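Glutamine cyclotransferase (PDB 3MBR) probably catalyses the cyclisation of N-terminal glutamine to pyroglutamate in peptides and proteins, and is a five-bladed beta-propeller that binds a calcium ion. Local coordinates at residues 78-83 and 117-122; 127-130 and 135-138; 161-166 and 170-175; 217-222 and 228-233. The protein carries 1 engineered substitution. One frame throughout, in Å; residues are numbered along the deposited sequence.

Contact 1. Residues 78-83 and 117-122; sequences IQLTWR and LYMSDG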
loop_
_atom_site.group_PDB
_atom_site.type_symbol
_atom_site.label_atom_id
_atom_site.label_comp_id
_atom_site.label_asym_id
_atom_site.label_seq_id
_atom_site.Cartn_x
_atom_site.Cartn_y
_atom_site.Cartn_z
ATOM N N ILE A 78 -9.299 4.884 -6.247
ATOM C CA ILE A 78 -9.204 6.094 -5.360
ATOM C C ILE A 78 -7.754 6.312 -5.008
ATOM O O ILE A 78 -7.072 5.358 -4.648
ATOM C CB ILE A 78 -10.119 5.856 -4.092
ATOM C CG1 ILE A 78 -11.563 5.608 -4.555
ATOM C CG2 ILE A 78 -9.989 7.036 -3.156
ATOM C CD1 ILE A 78 -12.500 5.142 -3.560
ATOM N N GLN A 79 -7.306 7.570 -5.098
ATOM C CA GLN A 79 -5.904 7.853 -4.841
ATOM C C GLN A 79 -5.743 9.053 -3.939
ATOM O O GLN A 79 -6.472 10.049 -4.075
ATOM C CB GLN A 79 -5.235 8.142 -6.182
ATOM C CG GLN A 79 -3.707 8.410 -6.034
ATOM C CD GLN A 79 -3.001 8.602 -7.320
ATOM O OE1 GLN A 79 -3.525 9.179 -8.256
ATOM N NE2 GLN A 79 -1.755 8.122 -7.388
ATOM N N LEU A 80 -4.743 9.032 -3.050
ATOM C CA LEU A 80 -4.342 10.163 -2.208
ATOM C C LEU A 80 -3.203 10.911 -2.856
ATOM O O LEU A 80 -2.602 10.439 -3.826
ATOM C CB LEU A 80 -3.941 9.710 -0.793
ATOM C CG LEU A 80 -4.931 8.807 -0.095
ATOM C CD1 LEU A 80 -4.288 8.287 1.207
ATOM C CD2 LEU A 80 -6.210 9.570 0.193
ATOM N N THR A 81 -2.931 12.120 -2.348
ATOM C CA THR A 81 -1.725 12.801 -2.768
ATOM C C THR A 81 -0.877 13.043 -1.557
ATOM O O THR A 81 -1.369 13.094 -0.396
ATOM C CB THR A 81 -2.031 14.160 -3.424
ATOM O OG1 THR A 81 -2.768 14.990 -2.500
ATOM C CG2 THR A 81 -2.742 14.030 -4.751
ATOM N N TRP A 82 0.392 13.228 -1.766
ATOM C CA TRP A 82 1.231 13.407 -0.571
ATOM C C TRP A 82 0.895 14.644 0.308
ATOM O O TRP A 82 0.444 14.549 1.507
ATOM C CB TRP A 82 2.663 13.375 -1.027
ATOM C CG TRP A 82 3.677 13.501 0.109
ATOM C CD1 TRP A 82 3.518 13.138 1.455
ATOM C CD2 TRP A 82 4.979 14.072 -0.006
ATOM N NE1 TRP A 82 4.665 13.446 2.151
ATOM C CE2 TRP A 82 5.574 14.019 1.279
ATOM C CE3 TRP A 82 5.704 14.631 -1.077
ATOM C CZ2 TRP A 82 6.870 14.501 1.517
ATOM C CZ3 TRP A 82 6.979 15.112 -0.842
ATOM C CH2 TRP A 82 7.550 15.047 0.451
ATOM N N ARG A 83 1.076 15.824 -0.281
ATOM C CA ARG A 83 0.963 17.034 0.547
ATOM C C ARG A 83 -0.045 18.005 -0.046
ATOM O O ARG A 83 -0.103 19.173 0.375
ATOM C CB ARG A 83 2.355 17.688 0.737
ATOM C CG ARG A 83 3.177 16.978 1.822
ATOM C CD ARG A 83 4.624 17.547 2.007
ATOM N NE ARG A 83 5.387 16.775 3.017
ATOM C CZ ARG A 83 6.580 17.111 3.514
ATOM N NH1 ARG A 83 7.198 18.225 3.115
ATOM N NH2 ARG A 83 7.153 16.327 4.422
ATOM N N LEU A 117 -12.993 2.058 3.411
ATOM C CA LEU A 117 -11.581 2.259 3.088
ATOM C C LEU A 117 -10.846 2.531 4.372
ATOM O O LEU A 117 -11.455 2.974 5.362
ATOM C CB LEU A 117 -11.409 3.532 2.191
ATOM C CG LEU A 117 -12.316 3.617 0.989
ATOM C CD1 LEU A 117 -11.922 4.878 0.244
ATOM C CD2 LEU A 117 -12.288 2.392 0.096
ATOM N N TYR A 118 -9.552 2.245 4.379
ATOM C CA TYR A 118 -8.633 2.492 5.517
ATOM C C TYR A 118 -7.495 3.330 5.005
ATOM O O TYR A 118 -6.908 3.023 3.999
ATOM C CB TYR A 118 -8.137 1.136 6.098
ATOM C CG TYR A 118 -9.270 0.320 6.629
ATOM C CD1 TYR A 118 -9.983 -0.537 5.790
ATOM C CD2 TYR A 118 -9.614 0.406 7.951
ATOM C CE1 TYR A 118 -11.115 -1.268 6.274
ATOM C CE2 TYR A 118 -10.660 -0.331 8.460
ATOM C CZ TYR A 118 -11.421 -1.176 7.621
ATOM O OH TYR A 118 -12.484 -1.944 8.149
ATOM N N MET A 119 -7.269 4.458 5.662
ATOM C CA MET A 119 -6.256 5.422 5.207
ATOM C C MET A 119 -5.183 5.647 6.309
ATOM O O MET A 119 -5.464 5.937 7.471
ATOM C CB MET A 119 -6.983 6.785 4.989
ATOM C CG MET A 119 -6.080 7.858 4.617
ATOM S SD MET A 119 -6.933 9.411 4.209
ATOM C CE MET A 119 -5.625 10.684 4.335
ATOM N N SER A 120 -3.939 5.563 5.876
ATOM C CA SER A 120 -2.753 6.003 6.671
ATOM C C SER A 120 -2.413 7.486 6.316
ATOM O O SER A 120 -2.369 7.848 5.138
ATOM C CB SER A 120 -1.517 5.140 6.322
ATOM O OG SER A 120 -0.349 5.820 6.943
ATOM N N ASP A 121 -1.996 8.310 7.300
ATOM C CA ASP A 121 -1.650 9.734 7.081
ATOM C C ASP A 121 -0.268 10.007 7.716
ATOM O O ASP A 121 0.121 11.159 7.991
ATOM C CB ASP A 121 -2.752 10.632 7.646
ATOM C CG ASP A 121 -2.918 10.457 9.164
ATOM O OD1 ASP A 121 -2.185 9.674 9.810
ATOM O OD2 ASP A 121 -3.752 11.132 9.715
ATOM N N GLY A 122 0.466 8.919 7.936
ATOM C CA GLY A 122 1.835 8.993 8.586
ATOM C C GLY A 122 1.792 8.920 10.107
ATOM O O GLY A 122 2.854 8.791 10.769
#

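Contact 2. Residues 127-130 and 135-138; sequences RKLD and QQVG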
loop_
_atom_site.group_PDB
_atom_site.type_symbol
_atom_site.label_atom_id
_atom_site.label_comp_id
_atom_site.label_asym_id
_atom_site.label_seq_id
_atom_site.Cartn_x
_atom_site.Cartn_y
_atom_site.Cartn_z
ATOM N N ARG A 127 -7.504 6.066 9.528
ATOM C CA ARG A 127 -8.877 6.584 9.314
ATOM C C ARG A 127 -9.703 5.533 8.558
ATOM O O ARG A 127 -9.285 4.968 7.544
ATOM C CB ARG A 127 -8.833 7.880 8.534
ATOM C CG ARG A 127 -7.818 8.961 9.037
ATOM C CD ARG A 127 -7.762 10.185 8.088
ATOM N NE ARG A 127 -6.694 11.160 8.386
ATOM C CZ ARG A 127 -6.426 12.301 7.724
ATOM N NH1 ARG A 127 -7.196 12.769 6.732
ATOM N NH2 ARG A 127 -5.359 13.052 8.101
ATOM N N LYS A 128 -10.944 5.350 9.007
ATOM C CA LYS A 128 -11.873 4.455 8.288
ATOM C C LYS A 128 -12.865 5.363 7.538
ATOM O O LYS A 128 -13.519 6.223 8.158
ATOM C CB LYS A 128 -12.547 3.565 9.304
ATOM C CG LYS A 128 -13.389 2.422 8.803
ATOM C CD LYS A 128 -13.874 1.579 10.067
ATOM C CE LYS A 128 -14.601 0.304 9.740
ATOM N NZ LYS A 128 -15.482 -0.172 10.911
ATOM N N LEU A 129 -12.955 5.190 6.221
ATOM C CA LEU A 129 -13.715 6.122 5.385
ATOM C C LEU A 129 -14.873 5.451 4.706
ATOM O O LEU A 129 -14.783 4.274 4.309
ATOM C CB LEU A 129 -12.802 6.715 4.296
ATOM C CG LEU A 129 -11.438 7.323 4.712
ATOM C CD1 LEU A 129 -10.705 7.829 3.449
ATOM C CD2 LEU A 129 -11.601 8.442 5.708
ATOM N N ASP A 130 -15.977 6.202 4.541
ATOM C CA ASP A 130 -17.027 5.727 3.756
ATOM C C ASP A 130 -16.609 5.761 2.252
ATOM O O ASP A 130 -16.172 6.812 1.803
ATOM C CB ASP A 130 -18.242 6.707 3.990
ATOM C CG ASP A 130 -19.399 6.349 3.095
ATOM O OD1 ASP A 130 -19.799 7.208 2.277
ATOM O OD2 ASP A 130 -19.876 5.191 3.234
ATOM N N GLN A 135 -16.145 10.371 3.468
ATOM C CA GLN A 135 -16.179 10.941 4.812
ATOM C C GLN A 135 -15.608 9.974 5.831
ATOM O O GLN A 135 -15.790 8.756 5.692
ATOM C CB GLN A 135 -17.655 11.219 5.202
ATOM C CG GLN A 135 -18.229 12.289 4.324
ATOM C CD GLN A 135 -19.748 12.436 4.668
ATOM O OE1 GLN A 135 -20.172 12.088 5.793
ATOM N NE2 GLN A 135 -20.536 12.921 3.733
ATOM N N GLN A 136 -14.894 10.494 6.836
ATOM C CA GLN A 136 -14.411 9.636 7.879
ATOM C C GLN A 136 -15.515 9.152 8.817
ATOM O O GLN A 136 -16.289 9.963 9.372
ATOM C CB GLN A 136 -13.295 10.324 8.660
ATOM C CG GLN A 136 -12.752 9.431 9.816
ATOM C CD GLN A 136 -11.441 9.953 10.369
ATOM O OE1 GLN A 136 -10.870 10.926 9.847
ATOM N NE2 GLN A 136 -10.950 9.310 11.424
ATOM N N VAL A 137 -15.611 7.853 9.045
ATOM C CA VAL A 137 -16.643 7.260 9.917
ATOM C C VAL A 137 -16.090 6.495 11.119
ATOM O O VAL A 137 -16.829 6.081 12.007
ATOM C CB VAL A 137 -17.640 6.372 9.100
ATOM C CG1 VAL A 137 -18.351 7.239 8.034
ATOM C CG2 VAL A 137 -16.943 5.223 8.420
ATOM N N GLY A 138 -14.780 6.406 11.225
ATOM C CA GLY A 138 -14.196 5.690 12.353
ATOM C C GLY A 138 -12.689 5.775 12.296
ATOM O O GLY A 138 -12.146 6.499 11.483
#

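Contact 3. Residues 161-166 and 170-175; sequences ELLANV and SRIARI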
loop_
_atom_site.group_PDB
_atom_site.type_symbol
_atom_site.label_atom_id
_atom_site.label_comp_id
_atom_site.label_asym_id
_atom_site.label_seq_id
_atom_site.Cartn_x
_atom_site.Cartn_y
_atom_site.Cartn_z
ATOM N N GLU A 161 -7.495 -8.768 8.356
ATOM C CA GLU A 161 -6.477 -8.054 9.111
ATOM C C GLU A 161 -5.917 -6.964 8.227
ATOM O O GLU A 161 -6.019 -7.027 6.989
ATOM C CB GLU A 161 -5.327 -8.985 9.490
ATOM C CG GLU A 161 -5.790 -9.948 10.566
ATOM C CD GLU A 161 -4.750 -10.942 11.005
ATOM O OE1 GLU A 161 -4.602 -11.137 12.194
ATOM O OE2 GLU A 161 -4.101 -11.550 10.151
ATOM N N LEU A 162 -5.324 -5.979 8.873
ATOM C CA LEU A 162 -4.679 -4.895 8.126
ATOM C C LEU A 162 -3.150 -5.138 8.120
ATOM O O LEU A 162 -2.557 -5.252 9.212
ATOM C CB LEU A 162 -5.062 -3.538 8.748
ATOM C CG LEU A 162 -4.475 -2.259 8.178
ATOM C CD1 LEU A 162 -5.009 -2.126 6.727
ATOM C CD2 LEU A 162 -4.928 -1.112 8.976
ATOM N N LEU A 163 -2.529 -5.225 6.961
ATOM C CA LEU A 163 -1.068 -5.253 6.893
ATOM C C LEU A 163 -0.617 -3.828 6.642
ATOM O O LEU A 163 -1.179 -3.092 5.798
ATOM C CB LEU A 163 -0.566 -6.096 5.738
ATOM C CG LEU A 163 -0.808 -7.626 5.806
ATOM C CD1 LEU A 163 -0.036 -8.393 4.761
ATOM C CD2 LEU A 163 -0.676 -8.213 7.124
ATOM N N ALA A 164 0.418 -3.409 7.345
ATOM C CA ALA A 164 0.962 -2.042 7.170
ATOM C C ALA A 164 2.469 -2.109 7.138
ATOM O O ALA A 164 3.099 -2.701 8.035
ATOM C CB ALA A 164 0.525 -1.163 8.376
ATOM N N ASN A 165 3.049 -1.516 6.098
ATOM C CA ASN A 165 4.518 -1.404 6.096
ATOM C C ASN A 165 5.024 -0.323 7.012
ATOM O O ASN A 165 4.454 0.781 7.023
ATOM C CB ASN A 165 5.008 -1.061 4.684
ATOM C CG ASN A 165 6.491 -1.252 4.530
ATOM O OD1 ASN A 165 6.993 -2.379 4.678
ATOM N ND2 ASN A 165 7.220 -0.176 4.193
ATOM N N VAL A 166 6.095 -0.639 7.766
ATOM C CA VAL A 166 6.776 0.262 8.674
ATOM C C VAL A 166 8.235 0.397 8.034
ATOM O O VAL A 166 9.229 -0.409 8.254
ATOM C CB VAL A 166 6.999 -0.451 10.035
ATOM C CG1 VAL A 166 7.472 0.554 10.954
ATOM C CG2 VAL A 166 5.681 -1.095 10.561
ATOM N N SER A 170 11.762 -1.798 8.226
ATOM C CA SER A 170 11.681 -2.894 7.139
ATOM C C SER A 170 10.625 -4.131 7.366
ATOM O O SER A 170 10.520 -5.216 6.684
ATOM C CB SER A 170 13.121 -3.393 6.821
ATOM O OG SER A 170 13.878 -2.245 6.376
ATOM N N ARG A 171 9.761 -3.860 8.228
ATOM C CA ARG A 171 8.805 -4.795 8.704
ATOM C C ARG A 171 7.445 -4.472 8.214
ATOM O O ARG A 171 7.086 -3.280 8.046
ATOM C CB ARG A 171 8.816 -4.848 10.250
ATOM C CG ARG A 171 10.074 -5.484 10.800
ATOM C CD ARG A 171 10.103 -5.376 12.313
ATOM N NE ARG A 171 11.428 -5.705 12.850
ATOM C CZ ARG A 171 11.706 -6.278 13.988
ATOM N NH1 ARG A 171 10.728 -6.713 14.819
ATOM N NH2 ARG A 171 13.002 -6.445 14.261
ATOM N N ILE A 172 6.641 -5.521 8.033
ATOM C CA ILE A 172 5.177 -5.314 7.894
ATOM C C ILE A 172 4.555 -5.711 9.203
ATOM O O ILE A 172 4.952 -6.752 9.837
ATOM C CB ILE A 172 4.701 -6.189 6.746
ATOM C CG1 ILE A 172 5.356 -5.640 5.409
ATOM C CG2 ILE A 172 3.146 -6.241 6.704
ATOM C CD1 ILE A 172 4.983 -6.496 4.221
ATOM N N ALA A 173 3.648 -4.901 9.719
ATOM C CA ALA A 173 2.848 -5.224 10.883
ATOM C C ALA A 173 1.556 -5.890 10.436
ATOM O O ALA A 173 0.875 -5.350 9.542
ATOM C CB ALA A 173 2.509 -3.928 11.580
ATOM N N ARG A 174 1.167 -7.043 11.022
ATOM C CA ARG A 174 -0.201 -7.591 10.828
ATOM C C ARG A 174 -0.993 -7.067 12.004
ATOM O O ARG A 174 -0.628 -7.357 13.171
ATOM C CB ARG A 174 -0.169 -9.111 10.885
ATOM C CG ARG A 174 0.314 -9.681 9.745
ATOM C CD ARG A 174 0.376 -11.248 9.874
ATOM N NE ARG A 174 -0.801 -11.805 10.514
ATOM C CZ ARG A 174 -0.934 -12.742 11.493
ATOM N NH1 ARG A 174 -2.158 -12.992 11.933
ATOM N NH2 ARG A 174 0.039 -13.510 12.047
ATOM N N ILE A 175 -2.028 -6.303 11.711
ATOM C CA ILE A 175 -2.862 -5.592 12.709
ATOM C C ILE A 175 -4.254 -6.186 12.835
ATOM O O ILE A 175 -4.940 -6.369 11.833
ATOM C CB ILE A 175 -2.967 -4.076 12.350
ATOM C CG1 ILE A 175 -1.541 -3.449 12.318
ATOM C CG2 ILE A 175 -3.880 -3.234 13.308
ATOM C CD1 ILE A 175 -1.477 -2.228 11.423
#

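Contact 4. Residues 217-222 and 228-233; sequences RLFVTG and LYEIRL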
loop_
_atom_site.group_PDB
_atom_site.type_symbol
_atom_site.label_atom_id
_atom_site.label_comp_id
_atom_site.label_asym_id
_atom_site.label_seq_id
_atom_site.Cartn_x
_atom_site.Cartn_y
_atom_site.Cartn_z
ATOM N N ARG A 217 -2.774 -14.866 -2.902
ATOM C CA ARG A 217 -1.366 -14.529 -3.203
ATOM C C ARG A 217 -1.065 -13.147 -2.652
ATOM O O ARG A 217 -1.790 -12.176 -2.998
ATOM C CB ARG A 217 -1.115 -14.549 -4.724
ATOM C CG ARG A 217 -1.460 -15.906 -5.382
ATOM C CD ARG A 217 -1.015 -15.954 -6.819
ATOM N NE ARG A 217 -1.760 -15.013 -7.632
ATOM C CZ ARG A 217 -1.449 -14.704 -8.893
ATOM N NH1 ARG A 217 -0.410 -15.339 -9.515
ATOM N NH2 ARG A 217 -2.192 -13.847 -9.550
ATOM N N LEU A 218 0.059 -13.018 -1.970
ATOM C CA LEU A 218 0.493 -11.761 -1.383
ATOM C C LEU A 218 1.718 -11.284 -2.146
ATOM O O LEU A 218 2.699 -12.050 -2.254
ATOM C CB LEU A 218 0.800 -11.991 0.094
ATOM C CG LEU A 218 1.180 -10.701 0.836
ATOM C CD1 LEU A 218 0.093 -9.686 0.793
ATOM C CD2 LEU A 218 1.523 -11.076 2.313
ATOM N N PHE A 219 1.717 -10.041 -2.676
ATOM C CA PHE A 219 2.844 -9.528 -3.434
ATOM C C PHE A 219 3.430 -8.288 -2.736
ATOM O O PHE A 219 2.687 -7.449 -2.210
ATOM C CB PHE A 219 2.328 -9.054 -4.807
ATOM C CG PHE A 219 1.684 -10.168 -5.618
ATOM C CD1 PHE A 219 2.442 -11.198 -6.187
ATOM C CD2 PHE A 219 0.312 -10.164 -5.795
ATOM C CE1 PHE A 219 1.814 -12.179 -6.956
ATOM C CE2 PHE A 219 -0.288 -11.140 -6.530
ATOM C CZ PHE A 219 0.452 -12.148 -7.100
ATOM N N VAL A 220 4.754 -8.145 -2.814
ATOM C CA VAL A 220 5.394 -6.966 -2.288
ATOM C C VAL A 220 6.423 -6.398 -3.282
ATOM O O VAL A 220 7.127 -7.186 -3.969
ATOM C CB VAL A 220 6.088 -7.207 -0.906
ATOM C CG1 VAL A 220 5.092 -7.656 0.121
ATOM C CG2 VAL A 220 7.161 -8.231 -0.968
ATOM N N THR A 221 6.530 -5.095 -3.370
ATOM C CA THR A 221 7.621 -4.490 -4.118
ATOM C C THR A 221 7.901 -3.113 -3.542
ATOM O O THR A 221 7.344 -2.747 -2.491
ATOM C CB THR A 221 7.323 -4.410 -5.627
ATOM O OG1 THR A 221 8.556 -4.133 -6.338
ATOM C CG2 THR A 221 6.263 -3.399 -6.034
ATOM N N GLY A 222 8.827 -2.366 -4.128
ATOM C CA GLY A 222 9.167 -1.056 -3.581
ATOM C C GLY A 222 9.841 -0.186 -4.604
ATOM O O GLY A 222 9.951 -0.563 -5.814
ATOM N N LEU A 228 9.400 -7.898 -8.052
ATOM C CA LEU A 228 8.196 -7.958 -7.247
ATOM C C LEU A 228 8.127 -9.391 -6.728
ATOM O O LEU A 228 8.331 -10.330 -7.519
ATOM C CB LEU A 228 6.963 -7.500 -8.072
ATOM C CG LEU A 228 5.570 -7.679 -7.434
ATOM C CD1 LEU A 228 4.700 -6.575 -7.782
ATOM C CD2 LEU A 228 5.036 -9.041 -7.805
ATOM N N TYR A 229 7.831 -9.561 -5.462
ATOM C CA TYR A 229 7.859 -10.925 -4.855
ATOM C C TYR A 229 6.494 -11.379 -4.450
ATOM O O TYR A 229 5.744 -10.639 -3.837
ATOM C CB TYR A 229 8.685 -10.926 -3.586
ATOM C CG TYR A 229 10.132 -10.552 -3.831
ATOM C CD1 TYR A 229 10.546 -9.210 -3.744
ATOM C CD2 TYR A 229 11.073 -11.500 -4.115
ATOM C CE1 TYR A 229 11.850 -8.851 -3.954
ATOM C CE2 TYR A 229 12.406 -11.139 -4.301
ATOM C CZ TYR A 229 12.776 -9.799 -4.284
ATOM O OH TYR A 229 14.096 -9.462 -4.435
ATOM N N GLU A 230 6.146 -12.616 -4.792
ATOM C CA GLU A 230 4.982 -13.286 -4.173
ATOM C C GLU A 230 5.548 -14.008 -2.967
ATOM O O GLU A 230 6.485 -14.785 -3.090
ATOM C CB GLU A 230 4.374 -14.308 -5.179
ATOM C CG GLU A 230 3.184 -15.055 -4.605
ATOM C CD GLU A 230 2.570 -16.016 -5.604
ATOM O OE1 GLU A 230 1.781 -16.856 -5.148
ATOM O OE2 GLU A 230 2.870 -15.908 -6.815
ATOM N N ILE A 231 4.952 -13.769 -1.813
ATOM C CA ILE A 231 5.422 -14.372 -0.548
ATOM C C ILE A 231 4.246 -15.104 0.149
ATOM O O ILE A 231 3.104 -14.688 0.026
ATOM C CB ILE A 231 6.027 -13.320 0.357
ATOM C CG1 ILE A 231 5.025 -12.304 0.804
ATOM C CG2 ILE A 231 7.269 -12.632 -0.246
ATOM C CD1 ILE A 231 5.586 -11.383 1.918
ATOM N N ARG A 232 4.597 -16.194 0.821
ATOM C CA ARG A 232 3.596 -16.922 1.570
ATOM C C ARG A 232 3.968 -16.826 3.069
ATOM O O ARG A 232 5.099 -17.149 3.422
ATOM C CB ARG A 232 3.552 -18.382 1.083
ATOM C CG ARG A 232 2.281 -19.185 1.596
ATOM C CD ARG A 232 1.168 -18.969 0.530
ATOM N NE ARG A 232 1.422 -19.671 -0.744
ATOM C CZ ARG A 232 1.444 -19.173 -2.034
ATOM N NH1 ARG A 232 1.216 -17.800 -2.474
ATOM N NH2 ARG A 232 1.702 -20.199 -2.905
ATOM N N LEU A 233 3.086 -16.329 3.930
ATOM C CA LEU A 233 3.375 -16.209 5.361
ATOM C C LEU A 233 3.308 -17.576 6.043
ATOM O O LEU A 233 2.427 -18.403 5.714
ATOM C CB LEU A 233 2.378 -15.308 6.046
ATOM C CG LEU A 233 2.329 -13.868 5.425
ATOM C CD1 LEU A 233 1.474 -12.974 6.311
ATOM C CD2 LEU A 233 3.771 -13.265 5.278
HETATM O O HOH W 1 0.871 -15.614 -0.840
#

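Contact 1. Residues 78-83 and 117-122
L80 meets M119, and I78 meets L117, across the interface between two neighbouring blades of the five-bladed beta-propeller. Segments 78-81 and 117-120 lie on the second strands of their blades and run nearly parallel, 16° apart, but their axes lie 10.0 Å from one another. That spacing is too wide for backbone pairing and suits two layers of side chains meeting face to face. M119 fills its share with an unbranched chain: CG stands anti to the backbone N (chi1 176°) and the rest continues extended, so that it reaches over to L80. There the fork of L80 straddles the methionine chain obliquely, with CD1 3.9 Å from M119 CG and CD2 4.1 Å from M119 SD. The flexible methionine can follow the contour of the fork while exposing little polarity to it. I78 and L117 also cross at a slant, but where L80 puts both branches on M119, they meet through a single pair of methyls, I78 CD1 to L117 CD1 at 3.9 Å. L110 of the innermost strand 109-112 packs on I78, L80 and M119, closing the apolar layer from that side. Next along the strand from M119, S120 turns to polar work: its OG is hydrogen-bonded to L152 O and lies near the calcium-binding L155. The same OG also receives a weak bond from G122 N, 3.4 Å away.

Contact 2. Residues 127-130 and 135-138
G138 O is gripped by two donors that come from opposite faces of its carbonyl plane: K128 N from the facing strand at 3.0 Å, and the side-chain NE2 of Q136 at 3.1 Å. Both stand well out of that plane. The setting is the beta hairpin of strands 125-129 and 136-144 in the propeller blade that spans 109-148, interrupted by a classic beta bulge in which V137 and G138 together face K128. K128 O takes a nearly straight bond from V137 N at 2.8 Å, and only a weak one from G138 N. V137 has a psi near zero (-2°), in keeping with the first position of a classic bulge, whereas G138, without a side chain, adopts a fully stretched backbone. Past the bulge, D130 N bonds to Q135 O, again at 2.8 Å, and the D130 carboxylate turns to T133 within the connecting loop, a common task for aspartate beside a turn. Q136 reaches its place because CG lies anti to the backbone N (chi1 179°) and the chain stays extended, carrying the amide across R127 at about a right angle. The amide and guanidinium planes are almost parallel, 8° apart, but it is the methylenes of the arginine that touch, with R127 CD 3.6 Å from Q136 OE1. The guanidinium itself is engaged with D121 and with P104 O. On the face shared with Q136, the buried L129 is its non-hydrogen-bonded partner and sets its CD2 methyl 3.7 Å from Q136 CA.

Contact 3. Residues 161-166 and 170-175
The CD1 tip of I175 projects into the shallow place above A164, coming within 3.8 Å of A164 CB; the small alanine lets the long isoleucine lie close over it. The same sense holds on the other face, where I172 CG2 rests against L163 CB, also at 3.8 Å. A173 is likewise small, and V166 CG2 leans toward its CB. This packing lies on the two faces of a beta hairpin in the propeller blade that spans 152-187, whose second strand is 161-166 and third 171-175. A G1 bulge lies at its turn end: S170, in the left-handed backbone region (phi 64°), and R171 both face V166, and R171 O takes V166 N at 2.8 Å. A164 also packs on L155 of the calcium site, and I172 on I209, another residue of that site. N165 lays its amide across I172, OD1 3.7 Å from I172 CG1, while ND2 bonds to N153. At the far end E161 and R174 form a salt bridge. R174 bends at chi3 (42°) so that NH1 meets both carboxylate oxygens on their syn lone pairs, OE2 at 3.0 Å and OE1 at 3.1 Å.

Contact 4. Residues 217-222 and 228-233
F219 and L228 form the close-packed part of this contact, the CD2 methyl of the leucine 3.7 Å from F219 CD1. On the same face E230 lies side by side with the phenyl ring, its CB 3.8 Å from F219 CE1, so a charged residue serves here as apolar filler through its methylenes. The opposite face is packed by L218, V220 and I231. I231 CG1 sits between the backbone N and the carbonyl carbon (chi1 65°), which brings CD1 across V220 at about a right angle. Between the two faces the backbones pair closely, V220 N to Y229 O and Y229 N to V220 O, each 2.9 Å. This beta hairpin supplies the second and third strands, counted outward from 206-212, of a propeller blade whose outer edge strand, 9-16, comes from the N terminus: the "Velcro" closure of the ring. Toward R217 and R232, which are partly exposed, the fit slackens. I231 N still reaches L218 O, but the return bond is replaced by a water that accepts from L218 N and donates to I231 O at 2.6 Å. R232 NH1 also donates to that water, and forms a salt bridge to E230 OE1 at 2.9 Å on its anti lone pair; E230 OE2 is held by Y15. R217 instead pairs with D212, and its guanidinium presents a face to the rim of the phenyl ring, with F219 CZ 3.6 Å above its centre.

Following the chain from the N terminus, contact 1 comes first and is of longer range: its 33 intervening residues finish the blade of 67-102 and begin that of 109-148, whose flanks it joins. Contacts 2, 3 and 4 each close a short hairpin, in the blades of 109-148, of 152-187, and of 206-233 with 9-16. All four are in series; none nests within or crosses another. Contacts 1 and 2 share one sheet, because strands 117-120 and 125-129 are hydrogen-bonded neighbours through M119 with R127 and L117 with L129. Contacts 3 and 4 meet between blades, where L163 packs on L218 and I172 on V220. Contact 4 lies across the chain's centre from contacts 1 and 2.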